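PDB 3DNX: DNA repair protein MmcB-related protein from Silicibacter pomeroyi, which is of unknown function but probably acts in DNA repair as an MmcB-like protein with a PDDEXK nuclease-type fold. Local coordinates for residues A123-K126 / V127-K131; A133-A136 / A137-Q141. One frame throughout, in Å; residues are numbered along the deposited sequence.

Contact 1: A123-K126 / V127-K131; sequences ARRK and VLIQK
R124 and L128, one turn apart, meet on the buried face of the helix. CG of R124 lies 4.2 Å from CD1 of L128, and the two side chains cross at a slant. L128 leans on the backbone of R124: its CG sits 3.4 Å from R124 O. That follows from its first torsion, which sets CG beside the backbone N (chi1 -68°). L128 is the buried residue here, packed on F35, I54 and W78. Beyond CG, R124 bends away from L128 to a salt bridge with E77 and a cation-pi contact with W78. On the next ridge R125 and I129 run side by side and point the same way. CG of R125 is 3.9 Å from CD1 of I129, while CG1 of I129 is 3.2 Å from R125 O. The head of R125 turns elsewhere, into a salt bridge with D80. Both pairs have the i to i+4 spacing of an alpha helix, here the N-terminal part of helix 122-144. Its backbone bonds are regular, from V127 N to A123 O (3.2 Å) through Q130 N to K126 O (3.1 Å). The exposed side is looser. A123 and V127 lie there, and CG2 of V127 reaches only backbone, 3.5 Å from A123 O. K126 is exposed too, its NZ near NZ of K126 of the second subunit. I129 and Q130 pack on I129 and G52 of that subunit.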
loop_
_atom_site.group_PDB
_atom_site.type_symbol
_atom_site.label_atom_id
_atom_site.label_comp_id
_atom_site.label_asym_id
_atom_site.label_seq_id
_atom_site.Cartn_x
_atom_site.Cartn_y
_atom_site.Cartn_z
ATOM N N ALA A 123 -3.793 -6.975 -17.768
ATOM C CA ALA A 123 -5.052 -6.686 -17.088
ATOM C C ALA A 123 -5.055 -7.284 -15.689
ATOM O O ALA A 123 -5.575 -6.699 -14.748
ATOM C CB ALA A 123 -6.239 -7.217 -17.891
ATOM N N ARG A 124 -4.484 -8.463 -15.562
ATOM C CA ARG A 124 -4.412 -9.135 -14.273
ATOM C C ARG A 124 -3.398 -8.495 -13.340
ATOM O O ARG A 124 -3.639 -8.398 -12.143
ATOM C CB ARG A 124 -3.977 -10.554 -14.482
ATOM C CG ARG A 124 -4.159 -11.449 -13.279
ATOM C CD ARG A 124 -5.340 -12.358 -13.561
ATOM N NE ARG A 124 -5.155 -13.625 -12.967
ATOM C CZ ARG A 124 -5.847 -14.724 -13.262
ATOM N NH1 ARG A 124 -5.538 -15.824 -12.628
ATOM N NH2 ARG A 124 -6.845 -14.744 -14.139
ATOM N N ARG A 125 -2.243 -8.122 -13.883
ATOM C CA ARG A 125 -1.265 -7.360 -13.132
ATOM C C ARG A 125 -1.924 -6.111 -12.514
ATOM O O ARG A 125 -1.674 -5.757 -11.365
ATOM C CB ARG A 125 -0.133 -6.934 -14.043
ATOM C CG ARG A 125 1.016 -6.254 -13.326
ATOM C CD ARG A 125 2.124 -5.889 -14.287
ATOM N NE ARG A 125 2.483 -7.062 -15.070
ATOM C CZ ARG A 125 3.166 -8.093 -14.595
ATOM N NH1 ARG A 125 3.594 -8.093 -13.334
ATOM N NH2 ARG A 125 3.400 -9.150 -15.385
ATOM N N LYS A 126 -2.740 -5.428 -13.290
ATOM C CA LYS A 126 -3.439 -4.213 -12.806
ATOM C C LYS A 126 -4.339 -4.492 -11.625
ATOM O O LYS A 126 -4.316 -3.763 -10.629
ATOM C CB LYS A 126 -4.341 -3.631 -13.885
ATOM C CG LYS A 126 -3.666 -2.675 -14.802
ATOM C CD LYS A 126 -4.651 -1.676 -15.390
ATOM C CE LYS A 126 -4.357 -1.400 -16.882
ATOM N NZ LYS A 126 -3.169 -2.186 -17.435
ATOM N N VAL A 127 -5.163 -5.524 -11.752
ATOM C CA VAL A 127 -6.103 -5.886 -10.694
ATOM C C VAL A 127 -5.368 -6.197 -9.403
ATOM O O VAL A 127 -5.757 -5.734 -8.323
ATOM C CB VAL A 127 -6.985 -7.089 -11.103
ATOM C CG1 VAL A 127 -7.802 -7.596 -9.914
ATOM C CG2 VAL A 127 -7.914 -6.694 -12.186
ATOM N N LEU A 128 -4.283 -6.977 -9.506
ATOM C CA LEU A 128 -3.568 -7.394 -8.342
ATOM C C LEU A 128 -2.803 -6.249 -7.672
ATOM O O LEU A 128 -2.706 -6.216 -6.473
ATOM C CB LEU A 128 -2.585 -8.508 -8.709
ATOM C CG LEU A 128 -3.222 -9.828 -9.127
ATOM C CD1 LEU A 128 -2.119 -10.730 -9.689
ATOM C CD2 LEU A 128 -3.919 -10.488 -7.911
ATOM N N ILE A 129 -2.221 -5.354 -8.450
ATOM C CA ILE A 129 -1.561 -4.164 -7.892
ATOM C C ILE A 129 -2.542 -3.247 -7.145
ATOM O O ILE A 129 -2.222 -2.708 -6.065
ATOM C CB ILE A 129 -0.713 -3.412 -8.961
ATOM C CG1 ILE A 129 0.407 -4.354 -9.443
ATOM C CG2 ILE A 129 -0.168 -2.022 -8.388
ATOM C CD1 ILE A 129 1.381 -3.750 -10.399
ATOM N N GLN A 130 -3.749 -3.137 -7.670
ATOM C CA GLN A 130 -4.808 -2.350 -7.045
ATOM C C GLN A 130 -5.184 -2.963 -5.694
ATOM O O GLN A 130 -5.389 -2.237 -4.689
ATOM C CB GLN A 130 -6.037 -2.252 -7.965
ATOM C CG GLN A 130 -7.294 -1.694 -7.323
ATOM C CD GLN A 130 -7.255 -0.222 -7.206
ATOM O OE1 GLN A 130 -6.793 0.455 -8.120
ATOM N NE2 GLN A 130 -7.795 0.309 -6.106
ATOM N N LYS A 131 -5.246 -4.295 -5.672
ATOM C CA LYS A 131 -5.609 -5.035 -4.465
ATOM C C LYS A 131 -4.521 -4.915 -3.421
ATOM O O LYS A 131 -4.809 -4.761 -2.247
ATOM C CB LYS A 131 -5.861 -6.505 -4.782
ATOM C CG LYS A 131 -7.216 -6.768 -5.355
ATOM C CD LYS A 131 -7.398 -8.222 -5.786
ATOM C CE LYS A 131 -8.628 -8.307 -6.699
ATOM N NZ LYS A 131 -9.497 -9.474 -6.326
#

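Contact 2: A133-A136 / A137-Q141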
loop_
_atom_site.group_PDB
_atom_site.type_symbol
_atom_site.label_atom_id
_atom_site.label_comp_id
_atom_site.label_asym_id
_atom_site.label_seq_id
_atom_site.Cartn_x
_atom_site.Cartn_y
_atom_site.Cartn_z
ATOM N N ALA A 133 -2.218 -2.472 -3.192
ATOM C CA ALA A 133 -2.320 -1.049 -2.740
ATOM C C ALA A 133 -3.384 -0.874 -1.661
ATOM O O ALA A 133 -3.155 -0.326 -0.580
ATOM C CB ALA A 133 -2.646 -0.139 -3.922
ATOM N N THR A 134 -4.543 -1.402 -1.951
ATOM C CA THR A 134 -5.648 -1.311 -1.043
ATOM C C THR A 134 -5.383 -2.005 0.271
ATOM O O THR A 134 -5.698 -1.469 1.321
ATOM C CB THR A 134 -6.896 -1.861 -1.695
ATOM O OG1 THR A 134 -7.138 -1.078 -2.866
ATOM C CG2 THR A 134 -8.071 -1.743 -0.745
ATOM N N HIS A 135 -4.785 -3.192 0.199
ATOM C CA HIS A 135 -4.475 -3.990 1.382
ATOM C C HIS A 135 -3.484 -3.238 2.255
ATOM O O HIS A 135 -3.672 -3.045 3.471
ATOM C CB HIS A 135 -3.908 -5.343 0.903
ATOM C CG HIS A 135 -3.474 -6.269 1.989
ATOM N ND1 HIS A 135 -3.958 -7.559 2.090
ATOM C CD2 HIS A 135 -2.538 -6.143 2.967
ATOM C CE1 HIS A 135 -3.365 -8.171 3.103
ATOM N NE2 HIS A 135 -2.498 -7.335 3.650
ATOM N N ALA A 136 -2.394 -2.824 1.623
ATOM C CA ALA A 136 -1.349 -2.121 2.326
ATOM C C ALA A 136 -1.850 -0.865 3.012
ATOM O O ALA A 136 -1.514 -0.601 4.182
ATOM C CB ALA A 136 -0.255 -1.780 1.348
ATOM N N ALA A 137 -2.598 -0.048 2.278
ATOM C CA ALA A 137 -3.019 1.249 2.791
ATOM C C ALA A 137 -4.057 1.107 3.916
ATOM O O ALA A 137 -3.995 1.855 4.882
ATOM C CB ALA A 137 -3.497 2.182 1.677
ATOM N N ARG A 138 -4.946 0.115 3.829
ATOM C CA ARG A 138 -5.898 -0.146 4.912
ATOM C C ARG A 138 -5.175 -0.501 6.191
ATOM O O ARG A 138 -5.453 0.062 7.241
ATOM C CB ARG A 138 -6.880 -1.287 4.581
ATOM C CG ARG A 138 -8.088 -0.831 3.869
ATOM C CD ARG A 138 -9.124 -1.991 3.665
ATOM N NE ARG A 138 -10.229 -1.464 2.856
ATOM C CZ ARG A 138 -10.748 -2.042 1.760
ATOM N NH1 ARG A 138 -10.315 -3.234 1.322
ATOM N NH2 ARG A 138 -11.739 -1.429 1.110
ATOM N N ARG A 139 -4.273 -1.498 6.109
ATOM C CA ARG A 139 -3.545 -1.946 7.292
ATOM C C ARG A 139 -2.729 -0.838 7.901
ATOM O O ARG A 139 -2.610 -0.753 9.108
ATOM C CB ARG A 139 -2.596 -3.117 6.945
ATOM C CG ARG A 139 -3.261 -4.281 6.296
ATOM C CD ARG A 139 -4.101 -5.051 7.197
ATOM N NE ARG A 139 -4.472 -6.329 6.567
ATOM C CZ ARG A 139 -5.494 -6.512 5.713
ATOM N NH1 ARG A 139 -6.280 -5.500 5.329
ATOM N NH2 ARG A 139 -5.730 -7.728 5.236
ATOM N N LEU A 140 -2.089 -0.039 7.062
ATOM C CA LEU A 140 -1.318 1.109 7.523
ATOM C C LEU A 140 -2.182 2.098 8.296
ATOM O O LEU A 140 -1.852 2.498 9.429
ATOM C CB LEU A 140 -0.680 1.796 6.338
ATOM C CG LEU A 140 0.096 3.098 6.547
ATOM C CD1 LEU A 140 1.133 2.958 7.631
ATOM C CD2 LEU A 140 0.703 3.487 5.212
ATOM N N GLN A 141 -3.321 2.470 7.708
ATOM C CA GLN A 141 -4.215 3.417 8.370
ATOM C C GLN A 141 -4.707 2.885 9.735
ATOM O O GLN A 141 -4.798 3.635 10.685
ATOM C CB GLN A 141 -5.371 3.848 7.451
ATOM C CG GLN A 141 -6.196 5.061 7.980
ATOM C CD GLN A 141 -7.385 4.613 8.813
ATOM O OE1 GLN A 141 -7.615 3.394 8.962
ATOM N NE2 GLN A 141 -8.135 5.572 9.378
#
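R139 lays its guanidinium over one face of the H135 ring. The two planes are 31° apart, and the overlap is offset toward the rim of each group. NH2 of R139 stands 3.2 Å above the ring plane, with CE1 of H135 as its nearest ring atom. On the R139 side, NE2 of H135 is the atom over the guanidinium face. The first torsion of R139 (chi1 -55°) sets CG beside the backbone N, 3.1 Å from H135 O; the bend at chi2 then turns the rest of the chain back over the ring. H135 is buried against V32 and F35, and its side chain is about 3 Å from a bound sodium ion. H135 and R139 sit one turn apart in the C-terminal half of helix 122-144, and R139 N bonds to H135 O (3.1 Å). T134 and R138 form a second pair at the same spacing, side by side and pointing the same way. Here the methyl CG2 of T134 lies over one face of the R138 guanidinium, 3.4 Å from NH1. CG2 is anti to the backbone N (chi1 -60° for OG1), while OG1 bonds back to Q130 O. A133 and A137 face the second subunit, packing on its L48 and V30; A136 touches V32 of its own chain.

Overall arrangement
From the N terminus, the chain first builds helix 12-26 and the mixed six-stranded sheet. Helix 122-144 then follows the last strand, 109-113. Contact 1 comes first on this helix, and contact 2 follows in series after a single residue. Neither closes a long loop: each spans neighbouring turns, and they do not nest or cross. Their centres are 15 Å apart. Contact 1 ties the start of the helix to strands 30-35 and 54-59 and to the loop carrying E77, W78 and D80. Contact 2 carries the helix along strand 30-35. Both contacts also touch the second subunit, making this helix part of the dimer interface.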